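Local structure of Tas1 (Pseudomonas aeruginosa, 6OX6) at residues A[347-352]-A[359-364]; A[261-266]-A[308-313]. The protein acts as a type VI secretion toxin that pyrophosphorylates adenosine nucleotides to (p)ppApp, depleting ADP and ATP and dysregulating central metabolism in competitor cells. One frame throughout, in Å; residues are numbered along the deposited sequence.

Interaction 1: residues A[347-352]-A[359-364]. With ACT (acetate ion), chain I; ACT (acetate ion), chain E.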
loop_
_atom_site.group_PDB
_atom_site.type_symbol
_atom_site.label_atom_id
_atom_site.label_comp_id
_atom_site.label_asym_id
_atom_site.label_seq_id
_atom_site.Cartn_x
_atom_site.Cartn_y
_atom_site.Cartn_z
ATOM N N GLY A 347 3.449 -9.553 2.565
ATOM C CA GLY A 347 4.258 -8.543 3.217
ATOM C C GLY A 347 3.450 -7.846 4.296
ATOM O O GLY A 347 2.286 -8.156 4.532
ATOM N N VAL A 348 4.093 -6.885 4.947
ATOM C CA VAL A 348 3.469 -6.132 6.028
ATOM C C VAL A 348 3.572 -4.661 5.706
ATOM O O VAL A 348 4.618 -4.193 5.242
ATOM C CB VAL A 348 4.129 -6.409 7.394
ATOM C CG1 VAL A 348 3.572 -5.457 8.481
ATOM C CG2 VAL A 348 3.937 -7.839 7.757
ATOM N N ASN A 349 2.494 -3.932 5.971
ATOM C CA ASN A 349 2.515 -2.478 5.929
ATOM C C ASN A 349 1.906 -1.956 7.222
ATOM O O ASN A 349 0.967 -2.540 7.765
ATOM C CB ASN A 349 1.761 -1.935 4.696
ATOM C CG ASN A 349 2.073 -0.477 4.413
ATOM O OD1 ASN A 349 2.887 0.148 5.101
ATOM N ND2 ASN A 349 1.460 0.063 3.364
ATOM N N SER A 350 2.459 -0.871 7.728
ATOM C CA SER A 350 1.940 -0.322 8.958
ATOM C C SER A 350 2.031 1.185 8.889
ATOM O O SER A 350 2.881 1.747 8.189
ATOM C CB SER A 350 2.703 -0.849 10.172
ATOM O OG SER A 350 3.999 -0.290 10.220
ATOM N N THR A 351 1.155 1.828 9.638
ATOM C CA THR A 351 1.098 3.275 9.729
ATOM C C THR A 351 1.268 3.643 11.183
ATOM O O THR A 351 0.534 3.132 12.040
ATOM C CB THR A 351 -0.240 3.815 9.216
ATOM O OG1 THR A 351 -0.450 3.353 7.880
ATOM C CG2 THR A 351 -0.254 5.345 9.254
HETATM N N MSE A 352 2.181 4.559 11.473
HETATM C CA MSE A 352 2.397 4.982 12.838
HETATM C C MSE A 352 2.122 6.441 13.016
HETATM O O MSE A 352 2.644 7.263 12.242
HETATM C CB MSE A 352 3.860 4.789 13.201
HETATM C CG MSE A 352 4.196 3.336 13.480
HETATM SE SE MSE A 352 4.981 3.192 15.277
HETATM C CE MSE A 352 3.610 4.247 16.212
ATOM N N PRO A 359 1.482 10.828 10.321
ATOM C CA PRO A 359 1.747 9.388 10.252
ATOM C C PRO A 359 3.078 9.073 9.583
ATOM O O PRO A 359 3.563 9.791 8.702
ATOM C CB PRO A 359 0.562 8.838 9.439
ATOM C CG PRO A 359 -0.502 9.900 9.534
ATOM C CD PRO A 359 0.269 11.209 9.590
ATOM N N GLY A 360 3.702 8.004 10.061
ATOM C CA GLY A 360 4.848 7.419 9.397
ATOM C C GLY A 360 4.473 6.040 8.889
ATOM O O GLY A 360 3.633 5.363 9.477
ATOM N N GLU A 361 5.090 5.641 7.787
ATOM C CA GLU A 361 4.867 4.331 7.172
ATOM C C GLU A 361 6.074 3.433 7.408
ATOM O O GLU A 361 7.199 3.809 7.079
ATOM C CB GLU A 361 4.631 4.449 5.664
ATOM C CG GLU A 361 4.708 3.097 4.943
ATOM C CD GLU A 361 4.622 3.192 3.406
ATOM O OE1 GLU A 361 5.686 3.301 2.726
ATOM O OE2 GLU A 361 3.486 3.140 2.874
ATOM N N ILE A 362 5.847 2.238 7.953
ATOM C CA ILE A 362 6.915 1.247 8.078
ATOM C C ILE A 362 6.471 -0.057 7.420
ATOM O O ILE A 362 5.542 -0.720 7.901
ATOM C CB ILE A 362 7.311 0.992 9.533
ATOM C CG1 ILE A 362 7.818 2.268 10.190
ATOM C CG2 ILE A 362 8.402 -0.042 9.549
ATOM C CD1 ILE A 362 8.056 2.119 11.696
ATOM N N GLN A 363 7.158 -0.452 6.358
ATOM C CA GLN A 363 6.869 -1.709 5.681
ATOM C C GLN A 363 7.853 -2.774 6.129
ATOM O O GLN A 363 8.992 -2.472 6.483
ATOM C CB GLN A 363 6.972 -1.559 4.171
ATOM C CG GLN A 363 5.955 -0.642 3.574
ATOM C CD GLN A 363 6.085 -0.620 2.084
ATOM O OE1 GLN A 363 6.929 0.079 1.532
ATOM N NE2 GLN A 363 5.302 -1.432 1.425
ATOM N N VAL A 364 7.421 -4.026 6.073
ATOM C CA VAL A 364 8.258 -5.150 6.462
ATOM C C VAL A 364 8.077 -6.253 5.440
ATOM O O VAL A 364 6.950 -6.546 5.021
ATOM C CB VAL A 364 7.917 -5.691 7.870
ATOM C CG1 VAL A 364 9.052 -6.536 8.354
ATOM C CG2 VAL A 364 7.617 -4.551 8.873
HETATM C C ACT I . 8.062 -3.344 -0.568
HETATM O O ACT I . 7.030 -2.823 -1.087
HETATM O OXT ACT I . 9.254 -3.327 -0.994
HETATM C CH3 ACT I . 7.812 -4.109 0.797
HETATM C C ACT E . 1.717 -2.387 -0.091
HETATM O O ACT E . 0.899 -1.678 0.596
HETATM O OXT ACT E . 2.966 -2.555 0.063
HETATM C CH3 ACT E . 1.087 -3.161 -1.284
#

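Interaction 2: residues A[261-266]-A[308-313]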
loop_
_atom_site.group_PDB
_atom_site.type_symbol
_atom_site.label_atom_id
_atom_site.label_comp_id
_atom_site.label_asym_id
_atom_site.label_seq_id
_atom_site.Cartn_x
_atom_site.Cartn_y
_atom_site.Cartn_z
ATOM N N ALA A 261 12.633 10.820 11.702
ATOM C CA ALA A 261 13.522 10.440 12.790
ATOM C C ALA A 261 12.834 9.467 13.729
ATOM O O ALA A 261 13.424 8.464 14.146
ATOM C CB ALA A 261 13.987 11.685 13.558
ATOM N N GLU A 262 11.568 9.731 14.048
ATOM C CA GLU A 262 10.847 8.860 14.962
ATOM C C GLU A 262 10.652 7.461 14.376
ATOM O O GLU A 262 10.969 6.459 15.029
ATOM C CB GLU A 262 9.511 9.502 15.318
ATOM C CG GLU A 262 8.803 8.842 16.467
ATOM C CD GLU A 262 7.670 9.700 17.000
ATOM O OE1 GLU A 262 7.666 10.930 16.736
ATOM O OE2 GLU A 262 6.778 9.135 17.662
ATOM N N ILE A 263 10.127 7.358 13.148
ATOM C CA ILE A 263 9.903 6.012 12.626
ATOM C C ILE A 263 11.232 5.324 12.313
ATOM O O ILE A 263 11.346 4.094 12.442
ATOM C CB ILE A 263 8.955 6.003 11.404
ATOM C CG1 ILE A 263 9.479 6.871 10.245
ATOM C CG2 ILE A 263 7.507 6.391 11.819
ATOM C CD1 ILE A 263 8.664 6.650 8.946
ATOM N N ASP A 264 12.260 6.091 11.916
ATOM C CA ASP A 264 13.572 5.486 11.675
ATOM C C ASP A 264 14.200 4.955 12.960
ATOM O O ASP A 264 14.878 3.921 12.934
ATOM C CB ASP A 264 14.519 6.483 11.011
ATOM C CG ASP A 264 14.268 6.638 9.514
ATOM O OD1 ASP A 264 13.376 5.943 8.956
ATOM O OD2 ASP A 264 14.987 7.460 8.889
ATOM N N ALA A 265 13.980 5.628 14.091
ATOM C CA ALA A 265 14.513 5.121 15.350
ATOM C C ALA A 265 13.866 3.787 15.723
ATOM O O ALA A 265 14.563 2.816 16.047
ATOM C CB ALA A 265 14.329 6.161 16.461
ATOM N N VAL A 266 12.531 3.702 15.652
ATOM C CA VAL A 266 11.873 2.443 16.003
ATOM C C VAL A 266 12.182 1.364 14.966
ATOM O O VAL A 266 12.372 0.189 15.308
ATOM C CB VAL A 266 10.359 2.659 16.189
ATOM C CG1 VAL A 266 9.801 3.450 15.047
ATOM C CG2 VAL A 266 9.620 1.326 16.277
ATOM N N ALA A 308 6.905 10.372 5.559
ATOM C CA ALA A 308 8.044 9.666 6.117
ATOM C C ALA A 308 7.794 8.176 5.970
ATOM O O ALA A 308 6.680 7.693 6.236
ATOM C CB ALA A 308 8.240 10.024 7.597
ATOM N N ARG A 309 8.822 7.440 5.557
ATOM C CA ARG A 309 8.608 6.016 5.360
ATOM C C ARG A 309 9.932 5.281 5.422
ATOM O O ARG A 309 10.985 5.854 5.145
ATOM C CB ARG A 309 7.904 5.753 4.028
ATOM C CG ARG A 309 8.694 6.178 2.819
ATOM C CD ARG A 309 8.077 5.563 1.576
ATOM N NE ARG A 309 8.929 5.772 0.415
ATOM C CZ ARG A 309 9.987 5.019 0.123
ATOM N NH1 ARG A 309 10.307 3.980 0.896
ATOM N NH2 ARG A 309 10.720 5.303 -0.945
ATOM N N ASN A 310 9.874 3.999 5.778
ATOM C CA ASN A 310 11.039 3.146 5.612
ATOM C C ASN A 310 10.580 1.703 5.455
ATOM O O ASN A 310 9.384 1.398 5.457
ATOM C CB ASN A 310 12.044 3.305 6.760
ATOM C CG ASN A 310 11.429 3.075 8.110
ATOM O OD1 ASN A 310 10.808 2.035 8.354
ATOM N ND2 ASN A 310 11.668 4.009 9.036
ATOM N N THR A 311 11.541 0.821 5.268
ATOM C CA THR A 311 11.293 -0.596 5.073
ATOM C C THR A 311 12.179 -1.375 6.032
ATOM O O THR A 311 13.378 -1.090 6.148
ATOM C CB THR A 311 11.592 -1.039 3.610
ATOM O OG1 THR A 311 10.859 -0.225 2.682
ATOM C CG2 THR A 311 11.200 -2.487 3.389
ATOM N N ILE A 312 11.599 -2.368 6.696
ATOM C CA ILE A 312 12.363 -3.296 7.513
ATOM C C ILE A 312 12.485 -4.612 6.757
ATOM O O ILE A 312 11.482 -5.216 6.357
ATOM C CB ILE A 312 11.719 -3.494 8.887
ATOM C CG1 ILE A 312 11.636 -2.155 9.628
ATOM C CG2 ILE A 312 12.487 -4.523 9.669
ATOM C CD1 ILE A 312 10.883 -2.222 10.956
ATOM N N ILE A 313 13.713 -5.045 6.527
ATOM C CA ILE A 313 13.970 -6.291 5.810
ATOM C C ILE A 313 14.487 -7.281 6.833
ATOM O O ILE A 313 15.526 -7.045 7.459
ATOM C CB ILE A 313 14.970 -6.100 4.654
ATOM C CG1 ILE A 313 14.437 -5.083 3.640
ATOM C CG2 ILE A 313 15.300 -7.430 3.964
ATOM C CD1 ILE A 313 15.010 -3.690 3.840
#

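Interaction 1: residues A[347-352]-A[359-364]
Val348 and Val364 exchange backbone bonds both ways, 2.9 Å from Val348 N to Val364 O and 2.9 Å from Val364 N to Val348 O; at the far end Met352 and Gly360 pair likewise, though the refined N-O distances there are doubtfully short. Between them Ile362 N donates to Ser350 O, while the return bond from Ser350 N to Ile362 O is weak, bent to 124° at the hydrogen. Ile362 O gains a second donor from the same residue: with Ser350 OG held between backbone N and carbonyl carbon (chi1 71°), the hydroxyl reaches it at 2.8 Å, in the carbonyl plane and on a lone pair. These bonds build the beta hairpin 347-353/359-365, two antiparallel inner strands of a mixed five-stranded sheet, as in (p)ppGpp synthetases. On one face Val348 and Val364 lie side by side, CB to CB 3.9 Å, and helix 319-328 covers them, Leu326 also meeting Ser350 and Ile362. The opposite face is polar. Asn349 OD1 lies beside the CG atoms of Glu361 and Gln363, 3.5 Å from each, and the Asn349 amide stands 68° from the Glu361 carboxylate. Asn349 ND2 makes a weak bond to one acetate and Gln363 NE2 a weak bond to another, both probably from the crystallisation liquor. Along the same face Thr351 CG2 packs beside Pro359 CB at 3.6 Å, and Phe20 of the Pa14_01140 chain rests on Asn349 and Thr351.

Interaction 2: residues A[261-266]-A[308-313]
Asn310 and Asp264 meet where helix 256-273 packs on one face of the mixed five-stranded sheet of this alpha/beta fold. The helix runs nearly along strand 308-313, its local axis 8.1 Å from that of the strand and turned by 16°. Asn310 points at the helix, where its side chain and that of Asp264 overlap along their lengths. Its CB lies 3.7 Å from Asp264 OD1. The next atom, CG, 3.6 Å from the same OD1, takes the position between backbone N and carbonyl carbon (chi1 55°), which brings the amide alongside the carboxylate, the two planes 32° apart. At the tip, ND2 gives a short hydrogen bond of 2.6 Å to Asp264 OD1, met nearly along its C-O axis and close to the amide plane. The same nitrogen also makes a long, weak bond to Ile263 O, the backbone carbonyl one residue earlier on the helix, so the amide has two polar partners there. Asp264 itself is shared: its other oxygen, OD2, forms a salt bridge with Lys260 one turn earlier, and that charge probably keeps the carboxylate ionised. Ile263 supplies the apolar half of the contact. It runs past the Asn310 amide, CG1 3.8 Å from ND2, and Ile362 of the neighbouring strand touches it too. Its CD1 ends on the strand, 3.7 Å from Ala308 CB and 3.5 Å from both Ala308 C and Arg309 N.

Interactions 1 and 2 share one sheet: strand 308-313 runs parallel to 359-365, and the contact centres lie 9 Å apart. Probable backbone hydrogen bonds stitch them together, 3.0 Å from Asn310 N to Glu361 O and 2.6 Å from Ile312 N to Gln363 O. Ile362 packs toward the same face as Asn310, its CG2 3.4 Å from Asn310 OD1, so helices 256-273 and 319-328 cover neighbouring parts of that face. On the reverse face Glu361 touches Arg309 and Gln363 touches Thr311. There Gln363 NE2 is 2.9 Å from OXT of the acetate that Asn349 meets, and the Arg309 side chain lies about 4 Å from another; these ions, probably from the crystallisation liquor, may mark a pocket.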